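Local coordinates for protein transcriptional regulator, TetR family (PDB 3C2B) that probably binds operator DNA as a dimer through helix-turn-helix domains and regulates transcription, at residues R134-R137 / Q138-R141; Y205-E208 / K209-S212; K49-L52 / Y53-G57. All coordinates share one frame; numbering follows the deposited sequence. Where two conformers were deposited one is given.

Contact 1: R134-R137 / Q138-R141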
# COMPACT_ATOMS: atom_id res chain seq x y z
N ARG A 134 -8.13 -14.53 0.25
CA ARG A 134 -9.05 -14.84 -0.85
C ARG A 134 -9.23 -13.68 -1.81
O ARG A 134 -9.67 -13.87 -2.96
CB ARG A 134 -10.42 -15.27 -0.29
CG ARG A 134 -10.35 -16.04 1.04
CD ARG A 134 -11.69 -16.78 1.33
NE ARG A 134 -11.74 -17.20 2.73
CZ ARG A 134 -12.87 -17.53 3.38
NH1 ARG A 134 -14.05 -17.48 2.78
NH2 ARG A 134 -12.80 -17.90 4.65
N GLY A 135 -8.90 -12.48 -1.32
CA GLY A 135 -9.11 -11.21 -2.00
C GLY A 135 -8.38 -11.01 -3.31
O GLY A 135 -8.85 -10.25 -4.17
N ARG A 136 -7.24 -11.67 -3.51
CA ARG A 136 -6.47 -11.38 -4.71
C ARG A 136 -6.03 -12.63 -5.47
O ARG A 136 -5.16 -12.56 -6.31
CB ARG A 136 -5.27 -10.52 -4.34
CG ARG A 136 -4.85 -9.49 -5.41
CD ARG A 136 -3.64 -8.73 -4.91
NE ARG A 136 -2.43 -9.55 -4.84
CZ ARG A 136 -1.52 -9.45 -3.87
NH1 ARG A 136 -1.72 -8.60 -2.86
NH2 ARG A 136 -0.41 -10.20 -3.90
N ARG A 137 -6.68 -13.75 -5.16
CA ARG A 137 -6.30 -15.07 -5.61
C ARG A 137 -6.30 -15.23 -7.13
O ARG A 137 -5.44 -15.90 -7.69
CB ARG A 137 -7.21 -16.09 -4.92
CG ARG A 137 -7.67 -17.31 -5.73
CD ARG A 137 -8.46 -18.22 -4.82
NE ARG A 137 -7.94 -18.12 -3.45
CZ ARG A 137 -8.58 -18.51 -2.37
NH1 ARG A 137 -9.78 -19.07 -2.48
NH2 ARG A 137 -8.02 -18.36 -1.18
N GLN A 138 -7.26 -14.59 -7.79
CA GLN A 138 -7.46 -14.73 -9.24
C GLN A 138 -6.39 -13.93 -9.99
O GLN A 138 -5.78 -14.42 -10.95
CB GLN A 138 -8.89 -14.34 -9.68
CG GLN A 138 -9.95 -15.49 -9.68
CD GLN A 138 -9.98 -16.31 -10.98
OE1 GLN A 138 -11.04 -16.77 -11.40
NE2 GLN A 138 -8.82 -16.50 -11.61
N ILE A 139 -6.19 -12.69 -9.55
CA ILE A 139 -5.08 -11.87 -9.96
C ILE A 139 -3.74 -12.61 -9.77
O ILE A 139 -2.93 -12.65 -10.71
CB ILE A 139 -5.12 -10.48 -9.27
CG1 ILE A 139 -5.92 -9.48 -10.13
CG2 ILE A 139 -3.71 -9.90 -9.00
CD1 ILE A 139 -5.35 -9.21 -11.58
N ASP A 140 -3.53 -13.19 -8.58
CA ASP A 140 -2.25 -13.80 -8.26
C ASP A 140 -2.00 -15.04 -9.12
O ASP A 140 -0.87 -15.27 -9.54
CB ASP A 140 -2.18 -14.17 -6.78
CG ASP A 140 -2.01 -12.96 -5.85
OD1 ASP A 140 -1.80 -11.83 -6.34
OD2 ASP A 140 -2.07 -13.15 -4.62
N ARG A 141 -3.05 -15.83 -9.37
CA ARG A 141 -2.91 -17.04 -10.19
C ARG A 141 -2.63 -16.65 -11.64
O ARG A 141 -1.83 -17.30 -12.31
CB ARG A 141 -4.14 -17.96 -10.08
CG ARG A 141 -3.76 -19.45 -10.15
CD ARG A 141 -4.97 -20.39 -10.18
NE ARG A 141 -4.57 -21.78 -9.93
CZ ARG A 141 -4.53 -22.35 -8.72
NH1 ARG A 141 -4.85 -21.66 -7.62
NH2 ARG A 141 -4.17 -23.63 -8.59

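Contact 2: Y205-E208 / K209-S212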
# COMPACT_ATOMS: atom_id res chain seq x y z
N TYR A 205 14.45 -9.84 -14.89
CA TYR A 205 14.29 -11.28 -15.04
C TYR A 205 14.28 -11.74 -16.50
O TYR A 205 14.07 -12.91 -16.74
CB TYR A 205 12.99 -11.75 -14.38
CG TYR A 205 12.93 -11.38 -12.93
CD1 TYR A 205 13.66 -12.09 -11.98
CD2 TYR A 205 12.20 -10.28 -12.50
CE1 TYR A 205 13.63 -11.72 -10.61
CE2 TYR A 205 12.19 -9.90 -11.17
CZ TYR A 205 12.89 -10.62 -10.22
OH TYR A 205 12.82 -10.26 -8.89
N GLY A 206 14.50 -10.84 -17.45
CA GLY A 206 14.49 -11.25 -18.83
C GLY A 206 15.81 -11.92 -19.22
O GLY A 206 16.87 -11.44 -18.87
N THR A 207 15.71 -13.03 -19.94
CA THR A 207 16.89 -13.71 -20.45
C THR A 207 17.31 -13.05 -21.76
O THR A 207 16.53 -12.33 -22.39
CB THR A 207 16.58 -15.19 -20.77
OG1 THR A 207 15.65 -15.24 -21.86
CG2 THR A 207 15.99 -15.92 -19.58
N GLU A 208 18.54 -13.31 -22.18
CA GLU A 208 19.03 -12.90 -23.48
C GLU A 208 18.08 -13.21 -24.66
O GLU A 208 17.93 -12.39 -25.57
CB GLU A 208 20.41 -13.52 -23.66
CG GLU A 208 21.02 -13.35 -25.02
CD GLU A 208 22.52 -13.09 -24.95
OE1 GLU A 208 23.15 -13.42 -23.89
OE2 GLU A 208 23.04 -12.54 -25.95
N LYS A 209 17.42 -14.36 -24.63
CA LYS A 209 16.40 -14.75 -25.63
C LYS A 209 15.24 -13.74 -25.73
O LYS A 209 14.87 -13.35 -26.85
CB LYS A 209 15.82 -16.14 -25.31
CG LYS A 209 15.00 -16.80 -26.44
CD LYS A 209 14.41 -18.14 -26.00
CE LYS A 209 13.67 -18.83 -27.14
NZ LYS A 209 12.55 -19.71 -26.66
N VAL A 210 14.66 -13.34 -24.59
CA VAL A 210 13.52 -12.42 -24.63
C VAL A 210 13.91 -11.06 -25.23
O VAL A 210 13.17 -10.51 -26.01
CB VAL A 210 12.81 -12.28 -23.26
CG1 VAL A 210 13.55 -11.30 -22.33
CG2 VAL A 210 11.37 -11.82 -23.45
N HIS A 211 15.10 -10.56 -24.89
CA HIS A 211 15.57 -9.25 -25.35
C HIS A 211 15.95 -9.25 -26.83
O HIS A 211 15.58 -8.33 -27.58
CB HIS A 211 16.72 -8.74 -24.47
CG HIS A 211 16.32 -8.47 -23.04
ND1 HIS A 211 15.25 -7.68 -22.70
CD2 HIS A 211 16.86 -8.89 -21.87
CE1 HIS A 211 15.13 -7.64 -21.38
NE2 HIS A 211 16.10 -8.36 -20.86
N SER A 212 16.68 -10.28 -27.27
CA SER A 212 17.08 -10.31 -28.68
C SER A 212 15.89 -10.67 -29.60
O SER A 212 15.87 -10.28 -30.76
CB SER A 212 18.30 -11.21 -28.89
OG SER A 212 17.99 -12.56 -28.62
O HOH W 1 17.77 -9.02 -18.35

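Contact 3: K49-L52 / Y53-G57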
# COMPACT_ATOMS: atom_id res chain seq x y z
N LYS A 49 -33.78 -5.03 11.18
CA LYS A 49 -32.48 -5.09 11.83
C LYS A 49 -32.28 -6.50 12.41
O LYS A 49 -31.15 -7.01 12.45
CB LYS A 49 -32.31 -3.94 12.85
CG LYS A 49 -32.27 -4.30 14.33
CD LYS A 49 -30.85 -4.64 14.81
CE LYS A 49 -30.81 -4.86 16.33
NZ LYS A 49 -31.87 -5.79 16.82
N GLU A 50 -33.38 -7.13 12.84
CA GLU A 50 -33.39 -8.52 13.32
C GLU A 50 -33.49 -9.54 12.18
O GLU A 50 -33.15 -10.72 12.35
CB GLU A 50 -34.46 -8.76 14.40
CG GLU A 50 -35.86 -8.25 14.06
CD GLU A 50 -36.13 -6.86 14.63
OE1 GLU A 50 -35.28 -5.95 14.46
OE2 GLU A 50 -37.20 -6.67 15.24
N SER A 51 -33.95 -9.08 11.02
CA SER A 51 -33.78 -9.82 9.76
C SER A 51 -32.30 -9.91 9.34
O SER A 51 -31.83 -10.96 8.90
CB SER A 51 -34.61 -9.19 8.65
OG SER A 51 -34.02 -9.42 7.39
N LEU A 52 -31.58 -8.80 9.48
CA LEU A 52 -30.13 -8.79 9.24
C LEU A 52 -29.39 -9.84 10.08
O LEU A 52 -28.39 -10.41 9.64
CB LEU A 52 -29.55 -7.39 9.50
CG LEU A 52 -29.20 -6.52 8.29
CD1 LEU A 52 -29.69 -7.09 6.96
CD2 LEU A 52 -29.67 -5.08 8.48
N TYR A 53 -29.90 -10.08 11.29
CA TYR A 53 -29.34 -11.07 12.20
C TYR A 53 -29.43 -12.52 11.70
O TYR A 53 -28.43 -13.25 11.74
CB TYR A 53 -29.96 -10.93 13.60
CG TYR A 53 -29.39 -11.88 14.64
CD1 TYR A 53 -30.08 -13.04 15.01
CD2 TYR A 53 -28.15 -11.63 15.24
CE1 TYR A 53 -29.56 -13.92 15.96
CE2 TYR A 53 -27.61 -12.51 16.19
CZ TYR A 53 -28.33 -13.65 16.54
OH TYR A 53 -27.81 -14.51 17.48
N LYS A 54 -30.60 -12.95 11.22
CA LYS A 54 -30.78 -14.34 10.76
C LYS A 54 -30.22 -14.59 9.35
O LYS A 54 -30.05 -15.74 8.94
CB LYS A 54 -32.23 -14.84 10.92
CG LYS A 54 -33.13 -14.81 9.68
CD LYS A 54 -33.95 -13.53 9.59
CE LYS A 54 -35.01 -13.60 8.49
NZ LYS A 54 -36.37 -13.85 9.04
N TRP A 55 -29.93 -13.51 8.62
CA TRP A 55 -29.26 -13.63 7.32
C TRP A 55 -27.75 -13.85 7.46
O TRP A 55 -27.20 -14.76 6.82
CB TRP A 55 -29.52 -12.39 6.44
CG TRP A 55 -30.95 -12.25 5.92
CD1 TRP A 55 -31.90 -13.22 5.85
CD2 TRP A 55 -31.54 -11.06 5.38
NE1 TRP A 55 -33.07 -12.71 5.31
CE2 TRP A 55 -32.87 -11.39 5.01
CE3 TRP A 55 -31.08 -9.75 5.17
CZ2 TRP A 55 -33.74 -10.45 4.45
CZ3 TRP A 55 -31.96 -8.82 4.61
CH2 TRP A 55 -33.26 -9.18 4.26
N PHE A 56 -27.10 -13.03 8.29
CA PHE A 56 -25.63 -12.93 8.34
C PHE A 56 -25.01 -13.09 9.74
O PHE A 56 -23.84 -12.72 9.95
CB PHE A 56 -25.13 -11.58 7.74
CG PHE A 56 -25.89 -11.12 6.51
CD1 PHE A 56 -26.55 -9.89 6.53
CD2 PHE A 56 -25.96 -11.91 5.35
CE1 PHE A 56 -27.26 -9.45 5.41
CE2 PHE A 56 -26.67 -11.48 4.22
CZ PHE A 56 -27.33 -10.25 4.25
N GLY A 57 -25.76 -13.63 10.70
CA GLY A 57 -25.28 -13.74 12.07
C GLY A 57 -25.29 -12.40 12.78
O GLY A 57 -26.36 -11.87 13.08

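Contact 1: R134-R137 / Q138-R141
The side chain of Arg136 runs straight through CG and then bends at CD (chi3 69°), which turns its guanidinium back over the first turn of the helix that follows. Asp140 comes to meet it with CG beside its own backbone N and anti to its carbonyl carbon (chi1 -73°). The two groups join in a salt bridge: the N-H of Arg136 NE donates to Asp140 OD1 at 2.8 Å, close to the guanidinium plane, and the oxygen is met on its syn side. Guanidinium and carboxylate are not coplanar: their planes stand 71° apart.

Arg136 is the N-cap of helix 137-152, reached by a short loop from helix 127-134 in the C-terminal domain of this TetR-family protein. Its carbonyl oxygen accepts from Asp140 N at 2.9 Å, so one residue pair is tied through both backbone and side chains. One residue on, Arg141 N repeats the helical bond to Arg137 O. Ile139 packs its CG2 on Arg136 CG at 3.8 Å and reaches Phe96 and Leu100 of helix 86-104. Asp140 OD1 is also hydrogen-bonded to Tyr165 OH of helix 161-173, while Arg136 NH1 makes a salt bridge with Asp175 of the second subunit.

Contact 2: Y205-E208 / K209-S212
Glu208 O is gripped twice by Ser212. The backbone N of Ser212 donates at 3.0 Å with an N-H...O angle of 166°, and the hydroxyl OG adds a second bond to Glu208 O at 3.1 Å from well off the C=O direction. That hydroxyl sits between its backbone N and carbonyl carbon (chi1 66°), the rotation that folds it back against the preceding turn.

One residue earlier, the acceptors are held more loosely. Thr207 O takes weak bonds from His211 N and Val210 N, and Val210 N also makes a weak capping bond to Thr207 OG1 at 3.5 Å. Thr207 is thus the N-cap of helix 208-214, the short C-terminal helix that starts right after helix 190-205 breaks at Gly206. Stronger ties for its hydroxyl and for the ammonium of Lys209 come from the loop after helix 137-152: Thr207 OG1 bonds Gly154 O, and Lys209 NZ bonds Ser153 O while making a cation-pi contact with Tyr155.

A water spans the break, donating to Gly206 O at 2.6 Å and hydrogen-bonding to His211 NE2 at 3.1 Å from the edge of the imidazole, in its plane. Val210 CG1 lies over the centre of one face of that ring, and the same methyl touches Gly206 CA at 3.6 Å.

Contact 3: K49-L52 / Y53-G57
Ser51 meets Trp55 with its hydroxyl over one face of the indole. OG stands 3.0 Å above the ring plane, displaced toward the rim, and its nearest ring atom is Trp55 CZ2 at 3.1 Å. With OG anti to the backbone N (chi1 151°), the serine reaches forward along the helix to the six-membered half of the indole.

The apolar contacts belong to Leu52. Its CD1 touches Trp55 CE3 at 3.5 Å and Phe56 CE1 at 3.7 Å, so one methyl meets both aromatic side chains. Phe56 also receives Trp55 CB over the centre of one ring face.

Backbone hydrogen bonds underlie these contacts: Trp55 N donates to Ser51 O and Phe56 N to Leu52 O, each at 3.2 Å. The CD methylene of Lys54 rests on the same Ser51 O at 3.4 Å. A weak bond from Gly57 N to Tyr53 O follows, and Gly57 leaves the helix with positive phi.

Around the turn, Leu52 packs on Leu41 of helix 38-45, Trp55 on Val20 and Phe56 on Leu21, both of helix 15-31, and Phe56 also on Leu62 of helix 59-71. Helix 49-56 is the second helix of the predicted helix-turn-helix, the position of the recognition helix in TetR-family DNA-binding domains.

Overall arrangement
The three contacts lie within or at the start of three different helices: 137-152 for contact 1, 208-214 for contact 2 and 49-56 for contact 3. All are partly buried, with more exposed than buried residues at contacts 2 and 3. Contact 1 is the most central, about 7 Å from the chain centre, and reaches the second subunit through Arg136. Contacts 2 and 3 sit on opposite sides of that centre, their own centres about 57 Å apart; no other chain of the assembly touches either. Chemistry differs accordingly: an ion pair at contact 1; a weak capping bond, a serine doubly bonded to a carbonyl and a water at contact 2; leucine and aromatic packing into the DNA-binding domain at contact 3.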